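Local coordinates for putative sugar ABC transporter, substrate-binding protein (Clostridium phytofermentans, PDB 4WZZ) that probably serves as the sugar-capturing component of an ABC transporter and holds L-rhamnose in the cleft between its two lobes, at residues A55-I60 with V112-I117; Y76-E81 with L302-A307; D123-A128 with S144-N149; H138-D143 with Y308-L313; R151-N156 with G347-I352. All blocks are in the same frame, centred on the assembly; numbering follows the deposited sequence.

Contact 1: A55-I60 with V112-I117; sequences ATYAII and VDCIAI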
# COMPACT_ATOMS: atom_id res chain seq x y z
N ALA A 55 -8.55 -19.95 15.79
CA ALA A 55 -7.86 -18.88 16.50
C ALA A 55 -8.49 -17.53 16.20
O ALA A 55 -9.37 -17.40 15.34
CB ALA A 55 -6.39 -18.88 16.12
N THR A 56 -8.01 -16.52 16.92
CA THR A 56 -8.52 -15.16 16.77
C THR A 56 -7.43 -14.26 16.19
O THR A 56 -6.31 -14.22 16.69
CB THR A 56 -8.99 -14.63 18.12
OG1 THR A 56 -10.10 -15.43 18.57
CG2 THR A 56 -9.44 -13.17 18.00
N TYR A 57 -7.77 -13.55 15.12
CA TYR A 57 -6.78 -12.80 14.35
C TYR A 57 -7.20 -11.34 14.29
O TYR A 57 -8.30 -11.05 13.83
CB TYR A 57 -6.72 -13.33 12.93
CG TYR A 57 -6.35 -14.78 12.82
CD1 TYR A 57 -7.28 -15.78 13.09
CD2 TYR A 57 -5.08 -15.15 12.44
CE1 TYR A 57 -6.94 -17.10 12.98
CE2 TYR A 57 -4.72 -16.47 12.33
CZ TYR A 57 -5.66 -17.44 12.60
OH TYR A 57 -5.27 -18.77 12.49
N ALA A 58 -6.33 -10.45 14.77
CA ALA A 58 -6.55 -9.00 14.68
C ALA A 58 -5.84 -8.42 13.48
O ALA A 58 -4.63 -8.60 13.31
CB ALA A 58 -6.01 -8.32 15.91
N ILE A 59 -6.57 -7.68 12.63
CA ILE A 59 -5.91 -6.91 11.60
C ILE A 59 -6.05 -5.45 11.96
O ILE A 59 -7.14 -4.97 12.28
CB ILE A 59 -6.47 -7.18 10.17
CG1 ILE A 59 -5.69 -6.32 9.16
CG2 ILE A 59 -7.98 -6.98 10.13
CD1 ILE A 59 -5.90 -6.71 7.72
N ILE A 60 -4.92 -4.76 11.95
CA ILE A 60 -4.86 -3.36 12.27
C ILE A 60 -4.39 -2.64 11.03
O ILE A 60 -3.23 -2.77 10.63
CB ILE A 60 -3.87 -3.09 13.42
CG1 ILE A 60 -4.34 -3.83 14.67
CG2 ILE A 60 -3.83 -1.60 13.71
CD1 ILE A 60 -3.32 -3.83 15.82
N VAL A 112 -5.86 -11.94 21.61
CA VAL A 112 -5.84 -12.51 20.27
C VAL A 112 -4.61 -13.40 20.07
O VAL A 112 -3.65 -13.31 20.81
CB VAL A 112 -5.84 -11.43 19.18
CG1 VAL A 112 -7.04 -10.49 19.36
CG2 VAL A 112 -4.51 -10.65 19.14
N ASP A 113 -4.67 -14.25 19.05
CA ASP A 113 -3.60 -15.20 18.76
C ASP A 113 -2.61 -14.66 17.73
O ASP A 113 -1.45 -15.10 17.68
CB ASP A 113 -4.22 -16.51 18.25
CG ASP A 113 -5.15 -17.14 19.28
OD1 ASP A 113 -4.63 -17.59 20.32
OD2 ASP A 113 -6.38 -17.20 19.04
N CYS A 114 -3.07 -13.72 16.91
CA CYS A 114 -2.27 -13.21 15.81
C CYS A 114 -2.65 -11.76 15.56
O CYS A 114 -3.81 -11.38 15.69
CB CYS A 114 -2.53 -14.05 14.57
SG CYS A 114 -1.62 -13.54 13.11
N ILE A 115 -1.64 -10.95 15.26
CA ILE A 115 -1.84 -9.56 14.82
C ILE A 115 -1.22 -9.39 13.44
O ILE A 115 -0.06 -9.76 13.22
CB ILE A 115 -1.20 -8.57 15.82
CG1 ILE A 115 -1.97 -8.58 17.13
CG2 ILE A 115 -1.14 -7.14 15.24
CD1 ILE A 115 -1.34 -7.74 18.20
N ALA A 116 -2.00 -8.85 12.51
CA ALA A 116 -1.50 -8.50 11.19
C ALA A 116 -1.60 -6.99 11.12
O ALA A 116 -2.67 -6.44 11.30
CB ALA A 116 -2.36 -9.14 10.10
N ILE A 117 -0.48 -6.32 10.86
CA ILE A 117 -0.46 -4.87 10.93
C ILE A 117 0.17 -4.18 9.72
O ILE A 117 1.20 -4.61 9.21
CB ILE A 117 0.19 -4.41 12.23
CG1 ILE A 117 0.10 -2.89 12.36
CG2 ILE A 117 1.63 -4.94 12.35
CD1 ILE A 117 0.16 -2.40 13.80

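Contact 2: Y76-E81 with L302-A307; sequences YKQVIE and LGNLAA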
# COMPACT_ATOMS: atom_id res chain seq x y z
N TYR A 76 -9.05 -9.98 4.39
CA TYR A 76 -8.42 -10.68 5.50
C TYR A 76 -9.49 -11.43 6.30
O TYR A 76 -9.37 -12.63 6.59
CB TYR A 76 -7.70 -9.67 6.40
CG TYR A 76 -6.81 -10.32 7.45
CD1 TYR A 76 -5.50 -10.64 7.17
CD2 TYR A 76 -7.30 -10.60 8.72
CE1 TYR A 76 -4.69 -11.26 8.14
CE2 TYR A 76 -6.52 -11.20 9.67
CZ TYR A 76 -5.21 -11.52 9.38
OH TYR A 76 -4.46 -12.12 10.36
N LYS A 77 -10.54 -10.70 6.66
CA LYS A 77 -11.64 -11.26 7.43
C LYS A 77 -12.30 -12.42 6.69
O LYS A 77 -12.63 -13.45 7.28
CB LYS A 77 -12.67 -10.18 7.75
CG LYS A 77 -13.96 -10.70 8.39
CD LYS A 77 -14.92 -9.56 8.62
CE LYS A 77 -16.26 -10.03 9.16
NZ LYS A 77 -16.67 -9.31 10.40
N GLN A 78 -12.48 -12.27 5.39
CA GLN A 78 -13.17 -13.28 4.61
C GLN A 78 -12.47 -14.63 4.74
O GLN A 78 -13.11 -15.66 5.00
CB GLN A 78 -13.27 -12.84 3.16
CG GLN A 78 -14.25 -13.64 2.35
CD GLN A 78 -13.63 -14.89 1.78
OE1 GLN A 78 -14.13 -16.00 1.97
NE2 GLN A 78 -12.53 -14.71 1.08
N VAL A 79 -11.15 -14.63 4.58
CA VAL A 79 -10.39 -15.88 4.63
C VAL A 79 -10.30 -16.44 6.04
O VAL A 79 -10.46 -17.66 6.25
CB VAL A 79 -8.97 -15.70 4.01
CG1 VAL A 79 -8.05 -16.87 4.35
CG2 VAL A 79 -9.08 -15.57 2.49
N ILE A 80 -10.08 -15.57 7.02
CA ILE A 80 -10.01 -16.01 8.40
C ILE A 80 -11.30 -16.73 8.82
O ILE A 80 -11.28 -17.84 9.38
CB ILE A 80 -9.76 -14.82 9.33
CG1 ILE A 80 -8.36 -14.24 9.10
CG2 ILE A 80 -9.96 -15.22 10.77
CD1 ILE A 80 -7.25 -15.23 9.32
N GLU A 81 -12.43 -16.08 8.54
CA GLU A 81 -13.74 -16.60 8.90
C GLU A 81 -14.11 -17.85 8.10
O GLU A 81 -14.71 -18.77 8.64
CB GLU A 81 -14.80 -15.51 8.71
CG GLU A 81 -14.75 -14.44 9.80
CD GLU A 81 -15.85 -13.40 9.69
OE1 GLU A 81 -16.51 -13.30 8.62
OE2 GLU A 81 -16.07 -12.68 10.68
N LEU A 302 -4.60 -9.01 -1.24
CA LEU A 302 -3.52 -8.72 -0.30
C LEU A 302 -3.99 -9.17 1.08
O LEU A 302 -3.27 -9.85 1.82
CB LEU A 302 -3.16 -7.24 -0.27
CG LEU A 302 -2.11 -6.85 0.77
CD1 LEU A 302 -0.79 -7.58 0.51
CD2 LEU A 302 -1.85 -5.35 0.82
N GLY A 303 -5.22 -8.81 1.41
CA GLY A 303 -5.80 -9.24 2.67
C GLY A 303 -5.95 -10.74 2.74
O GLY A 303 -5.65 -11.34 3.78
N ASN A 304 -6.42 -11.35 1.65
CA ASN A 304 -6.55 -12.81 1.59
C ASN A 304 -5.22 -13.49 1.92
O ASN A 304 -5.16 -14.41 2.72
CB ASN A 304 -6.94 -13.32 0.19
CG ASN A 304 -8.32 -12.90 -0.28
OD1 ASN A 304 -8.57 -12.96 -1.48
ND2 ASN A 304 -9.23 -12.53 0.62
N LEU A 305 -4.16 -13.05 1.24
CA LEU A 305 -2.86 -13.74 1.36
C LEU A 305 -2.31 -13.55 2.76
O LEU A 305 -1.75 -14.47 3.35
CB LEU A 305 -1.88 -13.17 0.33
CG LEU A 305 -0.47 -13.74 0.42
CD1 LEU A 305 -0.48 -15.24 0.24
CD2 LEU A 305 0.41 -13.08 -0.61
N ALA A 306 -2.47 -12.35 3.30
CA ALA A 306 -2.04 -12.09 4.67
C ALA A 306 -2.78 -12.98 5.65
O ALA A 306 -2.19 -13.43 6.66
CB ALA A 306 -2.24 -10.61 5.02
N ALA A 307 -4.06 -13.26 5.37
CA ALA A 307 -4.82 -14.17 6.21
C ALA A 307 -4.30 -15.60 6.09
O ALA A 307 -4.12 -16.29 7.09
CB ALA A 307 -6.32 -14.11 5.88
O HOH W 1 -12.28 -12.30 0.09

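Contact 3: D123-A128 with S144-N149; sequences DALEPA and SATNAN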
# COMPACT_ATOMS: atom_id res chain seq x y z
N ASP A 123 9.37 1.90 13.01
CA ASP A 123 10.07 1.58 14.26
C ASP A 123 9.27 1.83 15.56
O ASP A 123 9.51 1.17 16.58
CB ASP A 123 11.35 2.41 14.34
CG ASP A 123 12.37 2.00 13.28
OD1 ASP A 123 12.46 0.81 12.94
OD2 ASP A 123 13.09 2.89 12.79
N ALA A 124 8.35 2.78 15.52
CA ALA A 124 7.65 3.23 16.72
C ALA A 124 6.75 2.16 17.32
O ALA A 124 6.43 2.20 18.51
CB ALA A 124 6.84 4.49 16.41
N LEU A 125 6.35 1.19 16.51
CA LEU A 125 5.45 0.14 16.98
C LEU A 125 6.19 -1.00 17.68
O LEU A 125 5.56 -1.94 18.18
CB LEU A 125 4.66 -0.43 15.80
CG LEU A 125 3.99 0.59 14.88
CD1 LEU A 125 3.31 -0.15 13.76
CD2 LEU A 125 2.99 1.44 15.66
N GLU A 126 7.52 -0.94 17.70
CA GLU A 126 8.31 -2.09 18.08
C GLU A 126 8.06 -2.49 19.55
O GLU A 126 7.94 -3.67 19.85
CB GLU A 126 9.81 -1.88 17.81
CG GLU A 126 10.66 -3.06 18.32
CD GLU A 126 12.10 -3.07 17.81
OE1 GLU A 126 12.48 -2.23 16.96
OE2 GLU A 126 12.85 -3.96 18.26
N PRO A 127 8.01 -1.51 20.46
CA PRO A 127 7.75 -1.95 21.84
C PRO A 127 6.41 -2.66 22.03
O PRO A 127 6.37 -3.70 22.69
CB PRO A 127 7.78 -0.64 22.63
CG PRO A 127 8.66 0.26 21.84
CD PRO A 127 8.41 -0.09 20.40
N ALA A 128 5.34 -2.13 21.45
CA ALA A 128 4.03 -2.74 21.64
C ALA A 128 3.97 -4.11 20.97
O ALA A 128 3.40 -5.06 21.53
CB ALA A 128 2.94 -1.84 21.12
N SER A 144 2.23 -2.16 4.63
CA SER A 144 3.29 -1.24 5.06
C SER A 144 4.04 -1.91 6.21
O SER A 144 3.46 -2.27 7.23
CB SER A 144 2.67 0.09 5.48
OG SER A 144 3.65 1.02 5.93
N ALA A 145 5.34 -2.11 6.02
CA ALA A 145 6.09 -2.99 6.91
C ALA A 145 6.45 -2.35 8.25
O ALA A 145 6.88 -1.19 8.32
CB ALA A 145 7.37 -3.46 6.21
N THR A 146 6.30 -3.13 9.32
CA THR A 146 7.00 -2.84 10.56
C THR A 146 8.43 -3.27 10.31
O THR A 146 8.72 -3.96 9.34
CB THR A 146 6.52 -3.70 11.73
OG1 THR A 146 6.71 -5.08 11.40
CG2 THR A 146 5.06 -3.43 12.02
N ASN A 147 9.34 -2.89 11.20
CA ASN A 147 10.72 -3.31 11.00
C ASN A 147 10.90 -4.83 11.16
O ASN A 147 9.96 -5.53 11.50
CB ASN A 147 11.68 -2.48 11.85
CG ASN A 147 11.55 -2.74 13.33
OD1 ASN A 147 11.23 -3.84 13.78
ND2 ASN A 147 11.82 -1.71 14.11
N ALA A 148 12.10 -5.34 10.87
CA ALA A 148 12.32 -6.79 10.85
C ALA A 148 12.23 -7.44 12.23
O ALA A 148 11.92 -8.63 12.35
CB ALA A 148 13.66 -7.11 10.23
N ASN A 149 12.52 -6.65 13.26
CA ASN A 149 12.49 -7.12 14.65
C ASN A 149 11.09 -7.15 15.24
O ASN A 149 10.89 -7.65 16.35
CB ASN A 149 13.36 -6.23 15.52
CG ASN A 149 14.83 -6.47 15.32
OD1 ASN A 149 15.24 -7.51 14.81
ND2 ASN A 149 15.65 -5.49 15.71
O HOH W 2 14.76 -2.57 15.83

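Contact 4: H138-D143 with Y308-L313; sequences HVLSLD and YASISL. With RAM (alpha-L-rhamnopyranose), chain B.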
# COMPACT_ATOMS: atom_id res chain seq x y z
N HIS A 138 1.50 -14.15 17.53
CA HIS A 138 2.17 -14.10 16.24
C HIS A 138 1.97 -12.74 15.63
O HIS A 138 0.84 -12.29 15.48
CB HIS A 138 1.59 -15.15 15.30
CG HIS A 138 1.81 -16.56 15.76
ND1 HIS A 138 2.92 -17.29 15.40
CD2 HIS A 138 1.06 -17.38 16.53
CE1 HIS A 138 2.86 -18.49 15.96
NE2 HIS A 138 1.74 -18.57 16.65
N VAL A 139 3.06 -12.07 15.25
CA VAL A 139 2.92 -10.79 14.56
C VAL A 139 3.33 -10.91 13.09
O VAL A 139 4.43 -11.36 12.78
CB VAL A 139 3.75 -9.69 15.23
CG1 VAL A 139 3.58 -8.37 14.45
CG2 VAL A 139 3.32 -9.50 16.67
N LEU A 140 2.43 -10.49 12.21
CA LEU A 140 2.65 -10.46 10.77
C LEU A 140 2.40 -9.01 10.33
O LEU A 140 1.65 -8.29 10.97
CB LEU A 140 1.64 -11.40 10.09
CG LEU A 140 1.53 -11.44 8.58
CD1 LEU A 140 1.20 -12.83 8.11
CD2 LEU A 140 0.47 -10.44 8.11
N SER A 141 3.06 -8.58 9.26
CA SER A 141 2.83 -7.24 8.76
C SER A 141 2.37 -7.37 7.31
O SER A 141 2.74 -8.32 6.64
CB SER A 141 4.12 -6.44 8.91
OG SER A 141 4.00 -5.12 8.45
N LEU A 142 1.55 -6.41 6.86
CA LEU A 142 1.10 -6.35 5.47
C LEU A 142 1.00 -4.89 5.04
O LEU A 142 0.84 -4.00 5.88
CB LEU A 142 -0.25 -7.05 5.23
CG LEU A 142 -1.54 -6.32 5.64
CD1 LEU A 142 -2.77 -7.05 5.13
CD2 LEU A 142 -1.61 -6.16 7.15
N ASP A 143 1.08 -4.67 3.73
CA ASP A 143 0.81 -3.36 3.09
C ASP A 143 1.93 -2.36 3.36
O ASP A 143 2.50 -1.78 2.43
CB ASP A 143 -0.54 -2.80 3.56
CG ASP A 143 -0.89 -1.49 2.91
OD1 ASP A 143 -0.76 -1.36 1.67
OD2 ASP A 143 -1.33 -0.59 3.65
N TYR A 308 -4.05 -16.07 4.86
CA TYR A 308 -3.50 -17.42 4.70
C TYR A 308 -2.17 -17.56 5.44
O TYR A 308 -1.89 -18.59 6.08
CB TYR A 308 -3.35 -17.79 3.23
CG TYR A 308 -4.66 -18.05 2.53
CD1 TYR A 308 -5.50 -19.07 2.95
CD2 TYR A 308 -5.05 -17.28 1.43
CE1 TYR A 308 -6.70 -19.32 2.31
CE2 TYR A 308 -6.25 -17.53 0.79
CZ TYR A 308 -7.07 -18.55 1.23
OH TYR A 308 -8.26 -18.81 0.61
N ALA A 309 -1.33 -16.53 5.34
CA ALA A 309 -0.02 -16.55 5.97
C ALA A 309 -0.15 -16.49 7.49
O ALA A 309 0.59 -17.17 8.22
CB ALA A 309 0.86 -15.41 5.45
N SER A 310 -1.12 -15.72 7.97
CA SER A 310 -1.40 -15.64 9.40
C SER A 310 -1.80 -17.01 9.95
O SER A 310 -1.33 -17.45 10.99
CB SER A 310 -2.54 -14.67 9.66
OG SER A 310 -2.17 -13.35 9.29
N ILE A 311 -2.72 -17.68 9.25
CA ILE A 311 -3.16 -19.01 9.67
C ILE A 311 -1.99 -19.97 9.65
O ILE A 311 -1.89 -20.83 10.52
CB ILE A 311 -4.28 -19.54 8.78
CG1 ILE A 311 -5.53 -18.67 8.92
CG2 ILE A 311 -4.63 -20.99 9.16
CD1 ILE A 311 -6.60 -18.93 7.89
N SER A 312 -1.10 -19.80 8.67
CA SER A 312 0.05 -20.69 8.54
C SER A 312 1.03 -20.53 9.70
O SER A 312 1.58 -21.51 10.20
CB SER A 312 0.75 -20.48 7.20
OG SER A 312 -0.11 -20.87 6.14
N LEU A 313 1.24 -19.28 10.13
CA LEU A 313 2.00 -19.01 11.36
C LEU A 313 1.36 -19.62 12.60
O LEU A 313 2.05 -20.22 13.43
CB LEU A 313 2.14 -17.50 11.57
CG LEU A 313 3.08 -16.73 10.64
CD1 LEU A 313 2.91 -15.23 10.87
CD2 LEU A 313 4.55 -17.13 10.83
C1 RAM B . -3.19 4.09 0.71
C2 RAM B . -2.42 3.52 1.90
C3 RAM B . -1.84 2.13 1.61
C4 RAM B . -1.11 2.11 0.27
C5 RAM B . -2.01 2.68 -0.83
C6 RAM B . -1.29 2.76 -2.16
O1 RAM B . -4.37 3.38 0.57
O2 RAM B . -1.41 4.44 2.18
O3 RAM B . -0.98 1.81 2.70
O4 RAM B . -0.73 0.78 -0.05
O5 RAM B . -2.46 3.96 -0.50

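Contact 5: R151-N156 with G347-I352; sequences RKVFVN and GGTEII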
# COMPACT_ATOMS: atom_id res chain seq x y z
N ARG A 151 8.26 -8.34 13.58
CA ARG A 151 7.37 -9.21 12.80
C ARG A 151 8.02 -10.55 12.49
O ARG A 151 9.23 -10.70 12.60
CB ARG A 151 7.04 -8.53 11.45
CG ARG A 151 8.21 -8.59 10.47
CD ARG A 151 7.91 -7.88 9.18
NE ARG A 151 8.86 -8.24 8.12
CZ ARG A 151 9.73 -7.41 7.55
NH1 ARG A 151 9.86 -6.15 7.94
NH2 ARG A 151 10.51 -7.85 6.57
N LYS A 152 7.21 -11.53 12.11
CA LYS A 152 7.75 -12.80 11.64
C LYS A 152 7.87 -12.78 10.12
O LYS A 152 8.72 -13.48 9.56
CB LYS A 152 6.89 -13.97 12.13
CG LYS A 152 7.08 -14.23 13.61
CD LYS A 152 6.29 -15.45 14.05
CE LYS A 152 6.81 -16.01 15.35
NZ LYS A 152 5.80 -16.94 15.94
N VAL A 153 7.06 -11.97 9.45
CA VAL A 153 7.10 -11.87 7.99
C VAL A 153 6.29 -10.65 7.53
O VAL A 153 5.40 -10.21 8.25
CB VAL A 153 6.54 -13.14 7.32
CG1 VAL A 153 5.03 -13.30 7.58
CG2 VAL A 153 6.89 -13.16 5.83
N PHE A 154 6.64 -10.12 6.36
CA PHE A 154 5.89 -9.01 5.74
C PHE A 154 5.22 -9.51 4.48
O PHE A 154 5.82 -10.23 3.67
CB PHE A 154 6.84 -7.86 5.38
CG PHE A 154 6.16 -6.70 4.71
CD1 PHE A 154 5.11 -6.06 5.33
CD2 PHE A 154 6.60 -6.22 3.47
CE1 PHE A 154 4.47 -4.99 4.75
CE2 PHE A 154 5.95 -5.15 2.88
CZ PHE A 154 4.88 -4.54 3.53
N VAL A 155 3.96 -9.14 4.30
CA VAL A 155 3.22 -9.51 3.10
C VAL A 155 3.14 -8.26 2.26
O VAL A 155 2.45 -7.30 2.62
CB VAL A 155 1.82 -10.07 3.40
CG1 VAL A 155 1.14 -10.47 2.10
CG2 VAL A 155 1.93 -11.27 4.31
N ASN A 156 3.87 -8.27 1.15
CA ASN A 156 4.06 -7.09 0.28
C ASN A 156 3.21 -7.24 -0.97
O ASN A 156 3.21 -8.30 -1.62
CB ASN A 156 5.55 -7.00 -0.11
CG ASN A 156 5.98 -5.59 -0.49
OD1 ASN A 156 5.16 -4.71 -0.74
ND2 ASN A 156 7.30 -5.38 -0.57
N GLY A 347 16.04 -6.43 5.85
CA GLY A 347 16.70 -7.39 6.72
C GLY A 347 15.76 -8.45 7.28
O GLY A 347 16.19 -9.41 7.92
N GLY A 348 14.47 -8.26 7.05
CA GLY A 348 13.49 -9.24 7.43
C GLY A 348 13.22 -10.19 6.29
O GLY A 348 14.08 -10.46 5.44
N THR A 349 12.00 -10.73 6.29
CA THR A 349 11.56 -11.61 5.23
C THR A 349 10.24 -11.06 4.74
O THR A 349 9.58 -10.29 5.43
CB THR A 349 11.35 -13.04 5.72
OG1 THR A 349 10.35 -13.07 6.74
CG2 THR A 349 12.65 -13.63 6.26
N GLU A 350 9.85 -11.50 3.55
CA GLU A 350 8.62 -11.05 2.96
C GLU A 350 8.07 -12.10 1.98
O GLU A 350 8.77 -13.00 1.52
CB GLU A 350 8.82 -9.70 2.27
CG GLU A 350 9.55 -9.77 0.95
CD GLU A 350 9.79 -8.40 0.32
OE1 GLU A 350 9.06 -7.42 0.61
OE2 GLU A 350 10.75 -8.32 -0.48
N ILE A 351 6.77 -11.98 1.75
CA ILE A 351 6.04 -12.73 0.75
C ILE A 351 5.49 -11.67 -0.20
O ILE A 351 4.85 -10.73 0.26
CB ILE A 351 4.87 -13.48 1.41
CG1 ILE A 351 5.40 -14.54 2.39
CG2 ILE A 351 3.97 -14.13 0.37
CD1 ILE A 351 4.39 -14.93 3.43
N ILE A 352 5.71 -11.83 -1.50
CA ILE A 352 5.28 -10.85 -2.47
C ILE A 352 4.04 -11.35 -3.19
O ILE A 352 4.08 -12.39 -3.85
CB ILE A 352 6.39 -10.52 -3.49
CG1 ILE A 352 7.61 -9.91 -2.77
CG2 ILE A 352 5.85 -9.56 -4.54
CD1 ILE A 352 8.79 -9.63 -3.67
O HOH W 3 10.16 -10.87 8.46

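Contact 1: A55-I60 with V112-I117
In the parallel part of the mixed sheet in one Rossmann-like lobe of this periplasmic binding protein, strand 56-60 pairs with strand 114-117; helix 67-82, strand 86-90 and helix 97-110 link them in two successive beta-alpha-beta crossovers. The regular part of the pairing runs through Ala58, whose N gives to Cys114 O and whose O takes from Ala116 N, both at 2.8 Å; Ile60 N then bonds Ala116 O. At the entry to the strands a side chain stands in for the backbone: Asp113 OD2 accepts Thr56 N at 2.8 Å on its anti lone pair, while Asp113 N returns a bond to Thr56 O. On the face carrying Ala58, Ile60, Ile115 and Ile117, Ile60 and Ile117 run alongside each other in one direction, and Ile60 CD1 rests on Ile115 CG2 at 4.0 Å, against helix 97-110. The other face looks toward helices 67-82 and 299-315. There Tyr57, its hydroxyl bonded to Thr53, meets Cys114: with SG turned anti to the backbone N (chi1 180°), the sulfur lies 5.1 Å from the Tyr57 ring centroid, and Cys114 CB comes within 3.5 Å of Tyr57 CD2.

Contact 2: Y76-E81 with L302-A307
Tyr76 lays one face of its ring over the methyl of Ala307 where two helices of the alpha/beta lobe, 67-82 and 299-315, pack side by side against the same face of the sheet. The short segments run in the same general direction, 38° apart, with axes only 7.5 Å from each other, a close approach made possible by small residues on helix 299-315. The backbones come nearest at Tyr76 and Gly303: with no side chain in the way, Gly303 O comes within 3.3 Å of Tyr76 CA in a CA-H...O contact. With CG opposite the backbone N (chi1 -170°), the Tyr76 ring lies along the helix surface past Gly303. Ala307 CB sits 4.1 Å from the Tyr76 ring centroid as a CH-pi contact, displaced toward the rim, while Ala306 CB meets the edge of the same ring in its plane. The tyrosine hydroxyl continues to Ser310 OG, one turn farther along helix 299-315, which fixes the far end of the ring. The Ala307 methyl is also received by Val79 and Ile80, so that it fills a pocket made by three side chains of helix 67-82. Asn304 lies across Val79 and brings ND2 to 3.6 Å from Val79 CG2; that nitrogen also bonds Gly75 O. The amides of exposed Gln78 and of Asn304 stand nearly perpendicular, bridged by a water that accepts from Gln78 NE2 at 2.6 Å and from Asn304 ND2 at 3.1 Å.

Contact 3: D123-A128 with S144-N149
Asn147 folds CG back over its own main chain (chi1 68°), and Glu126, extended from CG outward (chi1 176°), brings its carboxylate beside the Asn147 amide. Both N-H groups of Asn147 ND2 are then used across the contact. One points almost straight, and in the amide plane, to Asp123 OD1 at 2.9 Å, meeting that oxygen on its anti side; the other goes to Glu126 OE1 at 3.0 Å, approached from above the carboxylate plane, which stands 83° from the amide. Two acidic groups thus share one neutral donor. Asn147 OD1 is held in turn by Ser150 OG. Glu126 OE1 also takes a hydrogen bond from a water, 2.6 Å away, that accepts from Asn149 ND2. Deeper in, Leu125 CD1 touches Thr146 CG2 at 4.1 Å, and both side chains rest on Ile117 of the neighbouring strand. Asp123 to Glu126 form a type I beta turn leading into helix 126-134, and the contact ties this turn to the loop following strand 138-142: two loops beyond the C-terminal ends of adjacent parallel strands, where alpha/beta folds such as this one place their ligand sites.

Contact 4: H138-D143 with Y308-L313
Leu140 drives its CD1 methyl into the surface of helix 299-315, between Ala309 CB at 3.7 Å and Leu313 CD1 at 4.0 Å, with Ser310 OG close by at 3.6 Å. Its CG lies anti to the backbone N (chi1 172°), which carries the branch off the sheet and onto the helix. The serine hydroxyl makes no polar link to the strand: it is bonded to Ala306 O within its own helix. At the start of the strand, His138 runs alongside Leu313, the two side chains pointing opposite ways, and lays a ring face over the main-chain carbonyl carbon of Leu313, whose C lies 3.8 Å above the plane toward the rim; His138 CE1 is 3.2 Å from Leu313 O. The helix runs nearly antiparallel to strand 138-142, at 159°, as a layer of the alpha/beta sandwich. Just beyond the strand the chemistry turns polar. Asp143 grips the bound L-rhamnose with both oxygens, OD2 accepting from the sugar O3 at 2.6 Å and OD1 from O4 at 2.7 Å, while Tyr68 OH and Gln157 NE2 also bond OD1. No hydrogen bond joins the two segments, so helix and strand are held by apolar packing and by the His138 ring against the Leu313 carbonyl, whereas the two-pronged carboxylate is consistent with a preference for adjacent hydroxyls such as O3 and O4.

Contact 5: R151-N156 with G347-I352
Backbone hydrogen bonds join strand 154-156 to strand 349-352 in parallel: Ile351 N gives to Phe154 O and Asn156 N to Ile351 O, each at 2.8 Å, while Phe154 N reaches Thr349 O at 3.1 Å. That last carbonyl has a second donor, Arg151 NH2 at 2.8 Å, which comes from the opposite face of the carbonyl plane. The guanidinium also lies over Phe154 CB with one face, and its NH1 is held by a salt bridge to Asp346 and by Thr146 O. Gly348 leaves room for it: Arg151 NH2 passes 3.4 Å from Gly348 CA. A water accepts from Thr349 N and, weakly, from Arg151 NE. Among side chains, Asn156 ND2 donates to Glu350 OE1 at 2.9 Å, toward the syn side but tilted out of the carboxylate plane, and the same oxygen sits in the plane of the Phe154 ring at its edge, 4.0 Å from Phe154 CD2. Apolar contact is made on the Val155 and Ile351 face, with Val153 CG2 reaching Ile351 CD1 at 3.9 Å. Strand 154-156 is bordered on its far side by strand 138-142, and strand 349-352 by the antiparallel strand 338-343; Val155 and Ile351 both face Leu305 of helix 299-315.

Overall arrangement
Contacts 1, 4 and 5 follow one sheet: 138-142 lies between the strand 114-117 of contact 1 and the strand 154-156 of contact 5, which carries the sheet on to a segment from far along the chain. Contacts 2 and 4 share helix 299-315, and Tyr76 of contact 2 bonds Ser310 of contact 4. These two and contact 1 are buried; contact 5 is partly so, and contact 3 has the most exposed residues. Chemistry follows place: mainly backbone bonds in 1 and 5, with side-chain bonds added at Asp113, Arg151 and Glu350, apolar side chains in 2 and 4, and amide-carboxylate bonds in the loops of 3. Only contact 4 includes a residue touching the sugar.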